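Side-chain contacts in N-acetyl-beta-D glucosaminidase (PDB 4ZM6), which probably hydrolyses terminal N-acetyl-beta-D-glucosaminides with a family 3 glycosidase region and transfers acetyl groups from acetyl-CoA to glucosamine with a GCN5-related region: residues 84-89 against 147-152; 370-375 against 510-515; 380-385 against 492-497. One frame throughout, in Å; residues are numbered along the deposited sequence.

Contact 1 (84-89 against 147-152); sequences GVVRRL and GVRSYG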
ATOM      1  N   GLY A  84     -28.429  -3.689   9.192  1.00 70.95           N
ATOM      2  CA  GLY A  84     -28.365  -4.549  10.374  1.00 71.00           C
ATOM      3  C   GLY A  84     -29.325  -4.119  11.465  1.00 70.60           C
ATOM      4  O   GLY A  84     -30.537  -4.332  11.372  1.00 65.68           O
ATOM      5  N   VAL A  85     -28.768  -3.518  12.510  1.00 74.63           N
ATOM      6  CA  VAL A  85     -29.573  -2.994  13.609  1.00 80.12           C
ATOM      7  C   VAL A  85     -30.451  -1.821  13.137  1.00 85.13           C
ATOM      8  O   VAL A  85     -31.645  -1.776  13.458  1.00 91.20           O
ATOM      9  CB  VAL A  85     -28.712  -2.615  14.846  1.00 79.04           C
ATOM     10  CG1 VAL A  85     -28.091  -3.862  15.461  1.00 77.40           C
ATOM     11  CG2 VAL A  85     -27.630  -1.596  14.508  1.00 79.44           C
ATOM     12  N   VAL A  86     -29.872  -0.918  12.336  1.00 83.52           N
ATOM     13  CA  VAL A  86     -30.593   0.262  11.800  1.00 80.31           C
ATOM     14  C   VAL A  86     -31.142  -0.041  10.394  1.00 75.99           C
ATOM     15  O   VAL A  86     -30.388  -0.408   9.498  1.00 76.44           O
ATOM     16  CB  VAL A  86     -29.737   1.579  11.839  1.00 80.56           C
ATOM     17  CG1 VAL A  86     -28.238   1.315  11.965  1.00 79.22           C
ATOM     18  CG2 VAL A  86     -30.018   2.490  10.642  1.00 80.84           C
ATOM     19  N   ARG A  87     -32.455   0.111  10.216  1.00 74.40           N
ATOM     20  CA  ARG A  87     -33.118  -0.253   8.960  1.00 77.39           C
ATOM     21  C   ARG A  87     -34.575   0.239   8.901  1.00 81.32           C
ATOM     22  O   ARG A  87     -35.451  -0.325   9.564  1.00 85.55           O
ATOM     23  CB  ARG A  87     -33.078  -1.776   8.770  1.00 73.65           C
ATOM     24  N   ARG A  88     -34.835   1.260   8.079  1.00 82.45           N
ATOM     25  CA  ARG A  88     -36.150   1.937   8.043  1.00 81.55           C
ATOM     26  C   ARG A  88     -37.248   1.156   7.305  1.00 83.94           C
ATOM     27  O   ARG A  88     -38.434   1.411   7.511  1.00 85.88           O
ATOM     28  CB  ARG A  88     -36.055   3.320   7.386  1.00 80.54           C
ATOM     29  CG  ARG A  88     -34.838   4.167   7.726  1.00 79.97           C
ATOM     30  CD  ARG A  88     -34.510   4.197   9.207  1.00 80.71           C
ATOM     31  NE  ARG A  88     -33.758   5.405   9.542  1.00 81.70           N
ATOM     32  CZ  ARG A  88     -33.004   5.570  10.630  1.00 83.56           C
ATOM     33  NH1 ARG A  88     -32.864   4.601  11.530  1.00 81.57           N
ATOM     34  NH2 ARG A  88     -32.374   6.727  10.814  1.00 87.29           N
ATOM     35  N   LEU A  89     -36.858   0.242   6.422  1.00 86.33           N
ATOM     36  CA  LEU A  89     -37.830  -0.534   5.643  1.00 89.39           C
ATOM     37  C   LEU A  89     -38.686  -1.450   6.522  1.00 89.42           C
ATOM     38  O   LEU A  89     -39.879  -1.625   6.264  1.00 85.39           O
ATOM     39  CB  LEU A  89     -37.116  -1.353   4.553  1.00 90.85           C
ATOM     40  CG  LEU A  89     -36.989  -0.745   3.149  1.00 91.13           C
ATOM     41  CD1 LEU A  89     -36.828   0.768   3.174  1.00 92.85           C
ATOM     42  CD2 LEU A  89     -35.831  -1.394   2.401  1.00 91.80           C
ATOM     43  N   GLY A 147     -21.649   0.608  16.639  1.00 61.67           N
ATOM     44  CA  GLY A 147     -21.230  -0.653  17.208  1.00 60.79           C
ATOM     45  C   GLY A 147     -21.068  -1.575  16.041  1.00 59.40           C
ATOM     46  O   GLY A 147     -20.057  -1.535  15.345  1.00 59.17           O
ATOM     47  N   VAL A 148     -22.107  -2.367  15.804  1.00 58.75           N
ATOM     48  CA  VAL A 148     -22.156  -3.269  14.656  1.00 56.72           C
ATOM     49  C   VAL A 148     -22.449  -2.529  13.344  1.00 53.08           C
ATOM     50  O   VAL A 148     -22.545  -3.153  12.290  1.00 50.53           O
ATOM     51  CB  VAL A 148     -23.182  -4.402  14.881  1.00 56.81           C
ATOM     52  CG1 VAL A 148     -22.760  -5.247  16.071  1.00 56.25           C
ATOM     53  CG2 VAL A 148     -24.595  -3.856  15.080  1.00 57.21           C
ATOM     54  N   ARG A 149     -22.590  -1.206  13.414  1.00 51.31           N
ATOM     55  CA  ARG A 149     -22.736  -0.375  12.222  1.00 51.22           C
ATOM     56  C   ARG A 149     -21.412  -0.234  11.465  1.00 50.71           C
ATOM     57  O   ARG A 149     -21.409   0.122  10.289  1.00 51.84           O
ATOM     58  CB  ARG A 149     -23.260   1.013  12.599  1.00 50.90           C
ATOM     59  CG  ARG A 149     -24.652   1.005  13.210  1.00 51.88           C
ATOM     60  CD  ARG A 149     -25.003   2.362  13.799  1.00 52.78           C
ATOM     61  NE  ARG A 149     -25.163   3.390  12.772  1.00 53.43           N
ATOM     62  CZ  ARG A 149     -25.269   4.694  13.014  1.00 53.30           C
ATOM     63  NH1 ARG A 149     -25.239   5.157  14.261  1.00 53.23           N
ATOM     64  NH2 ARG A 149     -25.398   5.544  12.001  1.00 53.73           N
ATOM     65  N   SER A 150     -20.295  -0.481  12.146  1.00 48.50           N
ATOM     66  CA  SER A 150     -18.991  -0.514  11.489  1.00 47.64           C
ATOM     67  C   SER A 150     -18.662  -1.940  11.056  1.00 46.43           C
ATOM     68  O   SER A 150     -19.031  -2.894  11.732  1.00 44.41           O
ATOM     69  CB  SER A 150     -17.899   0.014  12.420  1.00 47.47           C
ATOM     70  OG  SER A 150     -16.606  -0.256  11.899  1.00 45.72           O
ATOM     71  N   TYR A 151     -17.956  -2.077   9.937  1.00 46.87           N
ATOM     72  CA  TYR A 151     -17.597  -3.399   9.415  1.00 46.69           C
ATOM     73  C   TYR A 151     -16.621  -4.124  10.344  1.00 46.15           C
ATOM     74  O   TYR A 151     -16.571  -5.360  10.350  1.00 44.24           O
ATOM     75  CB  TYR A 151     -16.978  -3.295   8.018  1.00 47.32           C
ATOM     76  CG  TYR A 151     -17.881  -2.702   6.953  1.00 47.23           C
ATOM     77  CD1 TYR A 151     -18.925  -3.444   6.399  1.00 46.97           C
ATOM     78  CD2 TYR A 151     -17.678  -1.405   6.486  1.00 47.31           C
ATOM     79  CE1 TYR A 151     -19.742  -2.905   5.415  1.00 47.65           C
ATOM     80  CE2 TYR A 151     -18.489  -0.855   5.504  1.00 47.98           C
ATOM     81  CZ  TYR A 151     -19.520  -1.608   4.969  1.00 48.53           C
ATOM     82  OH  TYR A 151     -20.326  -1.059   3.996  1.00 48.70           O
ATOM     83  N   GLY A 152     -15.839  -3.359  11.109  1.00 44.77           N
ATOM     84  CA  GLY A 152     -14.920  -3.948  12.076  1.00 43.81           C
ATOM     85  C   GLY A 152     -13.776  -3.049  12.513  1.00 44.25           C
ATOM     86  O   GLY A 152     -13.806  -1.834  12.327  1.00 43.93           O
TER

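Contact 2 (370-375 against 510-515); sequences RVPTVV and VRLIFG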
ATOM      1  N   ARG A 370     -23.713 -17.831   6.943  1.00 64.55           N
ATOM      2  CA  ARG A 370     -22.272 -17.596   6.955  1.00 67.21           C
ATOM      3  C   ARG A 370     -21.874 -16.449   7.902  1.00 66.56           C
ATOM      4  O   ARG A 370     -20.722 -16.008   7.882  1.00 66.43           O
ATOM      5  CB  ARG A 370     -21.797 -17.265   5.529  1.00 68.78           C
ATOM      6  CG  ARG A 370     -22.244 -18.249   4.448  1.00 69.48           C
ATOM      7  CD  ARG A 370     -22.043 -17.692   3.040  1.00 71.32           C
ATOM      8  NE  ARG A 370     -20.647 -17.343   2.744  1.00 73.25           N
ATOM      9  CZ  ARG A 370     -20.250 -16.552   1.743  1.00 72.39           C
ATOM     10  NH1 ARG A 370     -21.134 -15.985   0.923  1.00 72.83           N
ATOM     11  NH2 ARG A 370     -18.952 -16.308   1.571  1.00 70.11           N
ATOM     12  N   VAL A 371     -22.817 -15.966   8.717  1.00 64.05           N
ATOM     13  CA  VAL A 371     -22.596 -14.774   9.557  1.00 61.82           C
ATOM     14  C   VAL A 371     -22.172 -15.063  11.008  1.00 59.71           C
ATOM     15  O   VAL A 371     -21.080 -14.669  11.410  1.00 64.92           O
ATOM     16  CB  VAL A 371     -23.825 -13.835   9.539  1.00 61.46           C
ATOM     17  CG1 VAL A 371     -23.755 -12.798  10.651  1.00 59.84           C
ATOM     18  CG2 VAL A 371     -23.939 -13.145   8.185  1.00 61.80           C
ATOM     19  N   PRO A 372     -23.021 -15.733  11.804  1.00 54.92           N
ATOM     20  CA  PRO A 372     -22.641 -15.822  13.212  1.00 53.03           C
ATOM     21  C   PRO A 372     -21.352 -16.604  13.458  1.00 51.32           C
ATOM     22  O   PRO A 372     -21.016 -17.514  12.697  1.00 50.60           O
ATOM     23  CB  PRO A 372     -23.836 -16.528  13.860  1.00 52.67           C
ATOM     24  CG  PRO A 372     -24.443 -17.315  12.761  1.00 54.05           C
ATOM     25  CD  PRO A 372     -24.239 -16.508  11.513  1.00 55.17           C
ATOM     26  N   THR A 373     -20.651 -16.221  14.522  1.00 49.55           N
ATOM     27  CA  THR A 373     -19.367 -16.793  14.886  1.00 47.88           C
ATOM     28  C   THR A 373     -19.468 -17.471  16.253  1.00 48.01           C
ATOM     29  O   THR A 373     -20.032 -16.908  17.188  1.00 48.61           O
ATOM     30  CB  THR A 373     -18.284 -15.696  14.979  1.00 47.43           C
ATOM     31  OG1 THR A 373     -18.372 -14.819  13.849  1.00 45.91           O
ATOM     32  CG2 THR A 373     -16.899 -16.310  15.041  1.00 47.45           C
ATOM     33  N   VAL A 374     -18.926 -18.681  16.358  1.00 47.71           N
ATOM     34  CA  VAL A 374     -18.715 -19.330  17.644  1.00 46.56           C
ATOM     35  C   VAL A 374     -17.347 -18.863  18.109  1.00 48.18           C
ATOM     36  O   VAL A 374     -16.339 -19.152  17.462  1.00 52.82           O
ATOM     37  CB  VAL A 374     -18.730 -20.859  17.514  1.00 45.97           C
ATOM     38  CG1 VAL A 374     -18.407 -21.509  18.846  1.00 45.69           C
ATOM     39  CG2 VAL A 374     -20.083 -21.331  16.991  1.00 46.87           C
ATOM     40  N   VAL A 375     -17.317 -18.136  19.223  1.00 47.33           N
ATOM     41  CA  VAL A 375     -16.104 -17.474  19.684  1.00 45.66           C
ATOM     42  C   VAL A 375     -15.334 -18.362  20.661  1.00 46.36           C
ATOM     43  O   VAL A 375     -14.115 -18.501  20.558  1.00 46.22           O
ATOM     44  CB  VAL A 375     -16.443 -16.119  20.330  1.00 44.99           C
ATOM     45  CG1 VAL A 375     -15.182 -15.405  20.793  1.00 45.37           C
ATOM     46  CG2 VAL A 375     -17.213 -15.251  19.351  1.00 44.91           C
ATOM     47  N   VAL A 510     -29.502 -19.869  15.956  1.00 43.27           N
ATOM     48  CA  VAL A 510     -30.094 -21.111  16.443  1.00 44.27           C
ATOM     49  C   VAL A 510     -29.596 -22.306  15.630  1.00 43.75           C
ATOM     50  O   VAL A 510     -29.227 -23.336  16.195  1.00 41.89           O
ATOM     51  CB  VAL A 510     -31.628 -21.048  16.422  1.00 45.28           C
ATOM     52  CG1 VAL A 510     -32.230 -22.424  16.655  1.00 46.36           C
ATOM     53  CG2 VAL A 510     -32.116 -20.069  17.478  1.00 45.61           C
ATOM     54  N   ARG A 511     -29.572 -22.155  14.310  1.00 44.92           N
ATOM     55  CA  ARG A 511     -29.024 -23.195  13.430  1.00 47.33           C
ATOM     56  C   ARG A 511     -27.607 -23.599  13.848  1.00 47.09           C
ATOM     57  O   ARG A 511     -27.266 -24.785  13.859  1.00 44.90           O
ATOM     58  CB  ARG A 511     -29.011 -22.723  11.977  1.00 48.01           C
ATOM     59  CG  ARG A 511     -30.390 -22.435  11.410  1.00 49.99           C
ATOM     60  CD  ARG A 511     -30.348 -22.359   9.899  1.00 52.42           C
ATOM     61  NE  ARG A 511     -30.233 -23.693   9.314  1.00 55.54           N
ATOM     62  CZ  ARG A 511     -29.748 -23.957   8.101  1.00 57.62           C
ATOM     63  NH1 ARG A 511     -29.311 -22.979   7.312  1.00 56.42           N
ATOM     64  NH2 ARG A 511     -29.692 -25.217   7.677  1.00 58.89           N
ATOM     65  N   LEU A 512     -26.800 -22.600  14.203  1.00 47.23           N
ATOM     66  CA  LEU A 512     -25.432 -22.822  14.656  1.00 48.10           C
ATOM     67  C   LEU A 512     -25.418 -23.587  15.973  1.00 47.87           C
ATOM     68  O   LEU A 512     -24.642 -24.528  16.139  1.00 45.98           O
ATOM     69  CB  LEU A 512     -24.701 -21.488  14.832  1.00 49.40           C
ATOM     70  CG  LEU A 512     -23.258 -21.402  14.329  1.00 50.12           C
ATOM     71  CD1 LEU A 512     -22.627 -20.113  14.838  1.00 50.68           C
ATOM     72  CD2 LEU A 512     -22.432 -22.605  14.752  1.00 50.86           C
ATOM     73  N   ILE A 513     -26.282 -23.175  16.899  1.00 48.91           N
ATOM     74  CA  ILE A 513     -26.362 -23.794  18.226  1.00 49.71           C
ATOM     75  C   ILE A 513     -26.765 -25.269  18.142  1.00 50.13           C
ATOM     76  O   ILE A 513     -26.205 -26.105  18.852  1.00 52.93           O
ATOM     77  CB  ILE A 513     -27.307 -22.989  19.159  1.00 50.79           C
ATOM     78  CG1 ILE A 513     -26.620 -21.681  19.581  1.00 50.82           C
ATOM     79  CG2 ILE A 513     -27.695 -23.783  20.403  1.00 49.99           C
ATOM     80  CD1 ILE A 513     -27.553 -20.641  20.165  1.00 50.80           C
ATOM     81  N   PHE A 514     -27.710 -25.593  17.264  1.00 49.83           N
ATOM     82  CA  PHE A 514     -28.124 -26.987  17.063  1.00 49.12           C
ATOM     83  C   PHE A 514     -27.283 -27.744  16.028  1.00 49.88           C
ATOM     84  O   PHE A 514     -27.626 -28.860  15.648  1.00 52.29           O
ATOM     85  CB  PHE A 514     -29.614 -27.056  16.715  1.00 48.22           C
ATOM     86  CG  PHE A 514     -30.503 -26.761  17.883  1.00 47.85           C
ATOM     87  CD1 PHE A 514     -30.795 -25.454  18.226  1.00 46.98           C
ATOM     88  CD2 PHE A 514     -31.009 -27.788  18.666  1.00 47.70           C
ATOM     89  CE1 PHE A 514     -31.594 -25.173  19.315  1.00 47.41           C
ATOM     90  CE2 PHE A 514     -31.810 -27.514  19.760  1.00 47.83           C
ATOM     91  CZ  PHE A 514     -32.106 -26.201  20.084  1.00 47.49           C
ATOM     92  N   GLY A 515     -26.183 -27.152  15.577  1.00 49.39           N
ATOM     93  CA  GLY A 515     -25.247 -27.848  14.703  1.00 50.03           C
ATOM     94  C   GLY A 515     -25.723 -28.108  13.285  1.00 50.12           C
ATOM     95  O   GLY A 515     -25.160 -28.950  12.592  1.00 53.26           O
TER

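Contact 3 (380-385 against 492-497); sequences NTLPIR and VDTYLV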
ATOM      1  N   ASN A 380     -16.908 -28.025  24.430  1.00 58.79           N
ATOM      2  CA  ASN A 380     -17.631 -28.570  23.274  1.00 59.45           C
ATOM      3  C   ASN A 380     -19.142 -28.709  23.492  1.00 57.49           C
ATOM      4  O   ASN A 380     -19.773 -29.601  22.933  1.00 56.85           O
ATOM      5  CB  ASN A 380     -17.025 -29.904  22.825  1.00 60.76           C
ATOM      6  CG  ASN A 380     -15.685 -29.732  22.139  1.00 61.32           C
ATOM      7  OD1 ASN A 380     -15.619 -29.392  20.960  1.00 60.92           O
ATOM      8  ND2 ASN A 380     -14.608 -29.975  22.873  1.00 63.22           N
ATOM      9  N   THR A 381     -19.709 -27.805  24.290  1.00 56.18           N
ATOM     10  CA  THR A 381     -21.147 -27.734  24.510  1.00 52.22           C
ATOM     11  C   THR A 381     -21.879 -27.629  23.176  1.00 51.14           C
ATOM     12  O   THR A 381     -22.872 -28.322  22.952  1.00 50.56           O
ATOM     13  CB  THR A 381     -21.500 -26.512  25.382  1.00 52.92           C
ATOM     14  OG1 THR A 381     -20.727 -26.544  26.590  1.00 53.09           O
ATOM     15  CG2 THR A 381     -22.985 -26.495  25.730  1.00 53.04           C
ATOM     16  N   LEU A 382     -21.379 -26.761  22.299  1.00 50.96           N
ATOM     17  CA  LEU A 382     -21.910 -26.627  20.949  1.00 51.82           C
ATOM     18  C   LEU A 382     -21.246 -27.639  20.030  1.00 52.38           C
ATOM     19  O   LEU A 382     -20.045 -27.858  20.129  1.00 54.79           O
ATOM     20  CB  LEU A 382     -21.639 -25.237  20.379  1.00 53.59           C
ATOM     21  CG  LEU A 382     -22.325 -24.020  21.001  1.00 54.71           C
ATOM     22  CD1 LEU A 382     -21.953 -22.783  20.193  1.00 54.12           C
ATOM     23  CD2 LEU A 382     -23.833 -24.206  21.062  1.00 54.97           C
ATOM     24  N   PRO A 383     -22.018 -28.252  19.120  1.00 52.55           N
ATOM     25  CA  PRO A 383     -23.459 -28.073  18.958  1.00 51.99           C
ATOM     26  C   PRO A 383     -24.204 -28.841  20.030  1.00 51.14           C
ATOM     27  O   PRO A 383     -23.694 -29.856  20.515  1.00 47.73           O
ATOM     28  CB  PRO A 383     -23.733 -28.660  17.577  1.00 52.31           C
ATOM     29  CG  PRO A 383     -22.674 -29.688  17.391  1.00 52.14           C
ATOM     30  CD  PRO A 383     -21.471 -29.231  18.165  1.00 51.42           C
ATOM     31  N   ILE A 384     -25.377 -28.339  20.416  1.00 52.60           N
ATOM     32  CA  ILE A 384     -26.205 -29.021  21.416  1.00 53.23           C
ATOM     33  C   ILE A 384     -27.133 -30.010  20.724  1.00 53.74           C
ATOM     34  O   ILE A 384     -27.642 -29.752  19.625  1.00 54.40           O
ATOM     35  CB  ILE A 384     -27.004 -28.049  22.329  1.00 52.79           C
ATOM     36  CG1 ILE A 384     -28.069 -27.257  21.558  1.00 52.98           C
ATOM     37  CG2 ILE A 384     -26.058 -27.097  23.038  1.00 52.43           C
ATOM     38  CD1 ILE A 384     -29.080 -26.585  22.464  1.00 52.37           C
ATOM     39  N   ARG A 385     -27.319 -31.157  21.363  1.00 54.95           N
ATOM     40  CA  ARG A 385     -28.169 -32.210  20.829  1.00 56.86           C
ATOM     41  C   ARG A 385     -29.019 -32.709  21.979  1.00 57.77           C
ATOM     42  O   ARG A 385     -28.837 -33.839  22.446  1.00 58.66           O
ATOM     43  CB  ARG A 385     -27.334 -33.354  20.242  1.00 56.84           C
ATOM     44  CG  ARG A 385     -26.326 -32.939  19.176  1.00 56.60           C
ATOM     45  CD  ARG A 385     -25.228 -33.982  19.046  1.00 56.59           C
ATOM     46  NE  ARG A 385     -24.065 -33.500  18.305  1.00 55.94           N
ATOM     47  CZ  ARG A 385     -24.037 -33.282  16.992  1.00 56.43           C
ATOM     48  NH1 ARG A 385     -25.124 -33.477  16.245  1.00 56.10           N
ATOM     49  NH2 ARG A 385     -22.912 -32.857  16.419  1.00 55.11           N
ATOM     50  N   VAL A 492     -17.003 -17.805  30.989  1.00 56.48           N
ATOM     51  CA  VAL A 492     -18.000 -18.482  30.166  1.00 54.12           C
ATOM     52  C   VAL A 492     -17.299 -19.281  29.080  1.00 53.51           C
ATOM     53  O   VAL A 492     -16.586 -18.720  28.256  1.00 52.43           O
ATOM     54  CB  VAL A 492     -18.999 -17.486  29.539  1.00 53.34           C
ATOM     55  CG1 VAL A 492     -19.881 -18.173  28.506  1.00 52.79           C
ATOM     56  CG2 VAL A 492     -19.858 -16.855  30.623  1.00 53.79           C
ATOM     57  N   ASP A 493     -17.510 -20.593  29.104  1.00 55.16           N
ATOM     58  CA  ASP A 493     -16.811 -21.527  28.224  1.00 54.32           C
ATOM     59  C   ASP A 493     -17.390 -21.567  26.820  1.00 54.28           C
ATOM     60  O   ASP A 493     -16.695 -21.947  25.873  1.00 56.34           O
ATOM     61  CB  ASP A 493     -16.848 -22.941  28.817  1.00 55.90           C
ATOM     62  CG  ASP A 493     -15.982 -23.083  30.058  1.00 57.00           C
ATOM     63  OD1 ASP A 493     -14.889 -22.478  30.099  1.00 57.67           O
ATOM     64  OD2 ASP A 493     -16.392 -23.812  30.990  1.00 56.11           O
ATOM     65  N   THR A 494     -18.653 -21.177  26.672  1.00 53.19           N
ATOM     66  CA  THR A 494     -19.337 -21.332  25.390  1.00 53.00           C
ATOM     67  C   THR A 494     -20.140 -20.068  25.043  1.00 50.88           C
ATOM     68  O   THR A 494     -21.149 -19.758  25.676  1.00 49.83           O
ATOM     69  CB  THR A 494     -20.148 -22.657  25.344  1.00 53.73           C
ATOM     70  OG1 THR A 494     -21.343 -22.496  24.571  1.00 54.36           O
ATOM     71  CG2 THR A 494     -20.493 -23.142  26.752  1.00 53.67           C
ATOM     72  N   TYR A 495     -19.654 -19.355  24.025  1.00 49.21           N
ATOM     73  CA  TYR A 495     -20.120 -18.016  23.671  1.00 46.58           C
ATOM     74  C   TYR A 495     -20.095 -17.841  22.153  1.00 45.01           C
ATOM     75  O   TYR A 495     -19.161 -18.296  21.486  1.00 42.96           O
ATOM     76  CB  TYR A 495     -19.206 -16.983  24.339  1.00 46.64           C
ATOM     77  CG  TYR A 495     -19.456 -15.530  23.971  1.00 46.56           C
ATOM     78  CD1 TYR A 495     -20.536 -14.832  24.496  1.00 46.54           C
ATOM     79  CD2 TYR A 495     -18.584 -14.845  23.126  1.00 46.85           C
ATOM     80  CE1 TYR A 495     -20.758 -13.504  24.169  1.00 46.75           C
ATOM     81  CE2 TYR A 495     -18.794 -13.519  22.795  1.00 47.01           C
ATOM     82  CZ  TYR A 495     -19.882 -12.855  23.321  1.00 47.84           C
ATOM     83  OH  TYR A 495     -20.091 -11.537  23.001  1.00 51.52           O
ATOM     84  N   LEU A 496     -21.127 -17.194  21.617  1.00 44.56           N
ATOM     85  CA  LEU A 496     -21.217 -16.913  20.179  1.00 45.25           C
ATOM     86  C   LEU A 496     -21.782 -15.518  19.947  1.00 44.15           C
ATOM     87  O   LEU A 496     -22.300 -14.895  20.866  1.00 45.91           O
ATOM     88  CB  LEU A 496     -22.075 -17.959  19.451  1.00 46.11           C
ATOM     89  CG  LEU A 496     -23.593 -17.960  19.698  1.00 47.01           C
ATOM     90  CD1 LEU A 496     -24.339 -18.460  18.470  1.00 46.91           C
ATOM     91  CD2 LEU A 496     -23.964 -18.788  20.920  1.00 47.14           C
ATOM     92  N   VAL A 497     -21.682 -15.035  18.715  1.00 43.46           N
ATOM     93  CA  VAL A 497     -22.098 -13.675  18.386  1.00 43.14           C
ATOM     94  C   VAL A 497     -22.833 -13.647  17.047  1.00 43.30           C
ATOM     95  O   VAL A 497     -22.490 -14.393  16.127  1.00 42.62           O
ATOM     96  CB  VAL A 497     -20.893 -12.706  18.368  1.00 43.37           C
ATOM     97  CG1 VAL A 497     -20.313 -12.563  19.769  1.00 42.66           C
ATOM     98  CG2 VAL A 497     -19.815 -13.170  17.391  1.00 43.38           C
TER

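Contact 1 (84-89 against 147-152)
Val85 and Val148 meet where two loops come together without any backbone pairing, and a type I turn from Gly147 to Ser150 puts Val148 and Arg149 at its two central positions. The turn is closed by a weak bond from Ser150 N to Gly147 O, 3.4 Å long. Just beyond it, Ser150 OG accepts from Gly152 N at 3.3 Å, which makes an ST turn; the same oxygen is also bonded to Asp136 O.

The valines point at each other. One methyl does most of the work on the turn side: Val148 CG2 lies 3.5 Å from Val85 CG1, and it also touches CG2 of the same residue, so it faces both arms of the Val85 fork. The two side chains approach at a slant.

Arg149 sets out along the interface rather than at it, and its outer atoms come closer than its base. CG is anti to the carbonyl carbon (chi1 -63°), the next bond is extended, and the chain then bends at chi3 (68°). The aliphatic stem crosses Val86 at about a right angle, with Val86 CG1 3.8 Å from Arg149 CG and in similar touch with CD and NE. Val85 CG2 adds a looser contact to Arg149 CG at 4.2 Å. The charged end has other partners: NE makes a salt bridge with Glu82, and NH1 donates to Val145 O. These probably hold the guanidinium, to which Val86 CG1 lies oblique.

Both segments follow strands of the family 3 barrel domain, 84-89 coming after 76-79 and 147-152 after 129-130. Helix 99-105 packs on Val148 through Met100, Asn482 touches the same valine, and strand 178-181 meets Arg149 through Lys179 and His180.

Contact 2 (370-375 against 510-515)
Thr373, whose side chain starts away from the helix, has its OG1 gripped by the hydroxyls of Tyr499 and Ser521, while its carbonyl carbon just reaches Leu512 CD1. Across the contact itself no hydrogen bond forms; it is a hydrophobic fit built on one leucine.

Leu512 reaches out from the last turn of its helix and spreads its two methyls over the start of the strand. Val374 CG2 touches both of them, 3.5 Å from Leu512 CD2 and equally near CD1, so this methyl faces the leucine's fork. It can do so because CG1 takes the place anti to the backbone N (chi1 176°), which leaves CG2 beside that nitrogen. The Pro372 and Leu512 side chains run past each other in opposite senses, Pro372 CB lying 3.9 Å from Leu512 CD1 and CG just as close. Pro372 O also lies 3.7 Å from Leu512 CD1.

One residue past the leucine the helix ends in a Schellman motif, Glu516 N to Arg511 O and Gly515 N to Leu512 O (3.1 Å), with Gly515 taking the positive phi. A helix laid over strand 373-377 in this way suits the alpha/beta sandwich that follows the barrel in family 3 glycosidases.

Contact 3 (380-385 against 492-497)
Thr494 faces the loop of Thr381 and Leu382 from its strand. Its CB already touches the loop, lying 4.1 Å from Thr381 CB. From there the two branches part. The methyl, CG2, keeps to Thr381 and comes 3.4 Å from OG1, with CB of that residue slightly farther off; this is a methyl against a hydroxyl oxygen, not a hydrogen bond. The hydroxyl oxygen, Thr494 OG1, sits over the junction of the two loop residues, 4.0 Å from Leu382 CG and nearly as close to Thr381 CB.

Thr381 crosses Thr494 at about a right angle. Its OG1 stands anti to its own carbonyl carbon (chi1 -54°), and this brings the oxygen nearer to the strand than the methyl. Leu382 slants past Thr494 and extends onward toward Leu496, two residues along the strand, without real contact: Leu382 CD1 stays a long 4.5 Å from Leu496 CD2.

Strand 494-497 runs between 373-377, antiparallel to it, and 475-479, whose Val476 touches Thr494. Ile513 of helix 503-513 packs on Leu382, Ile384 and Leu496.

How the contacts relate
Contacts 2 and 3 share a building block: strands 373-377 and 494-497 are neighbours in one sheet, helix 503-513 borders both, and their centres lie 9 Å apart. Probable backbone hydrogen bonds join them, Ile513 O with Ile384 N and Val375 N with Tyr495 O. Both are buried, yet contact 2 is almost wholly aliphatic, apart from a carbonyl oxygen against a methyl, where contact 3 mixes methyls with threonine hydroxyls. Contact 1 belongs to the barrel domain, about 20 Å from contact 2 between centres, and touches neither of the others. Only partly buried, it joins two loops, where contact 2 sets a helix on a strand and contact 3 a loop against a strand. It alone includes a charged side chain, met by Glu82.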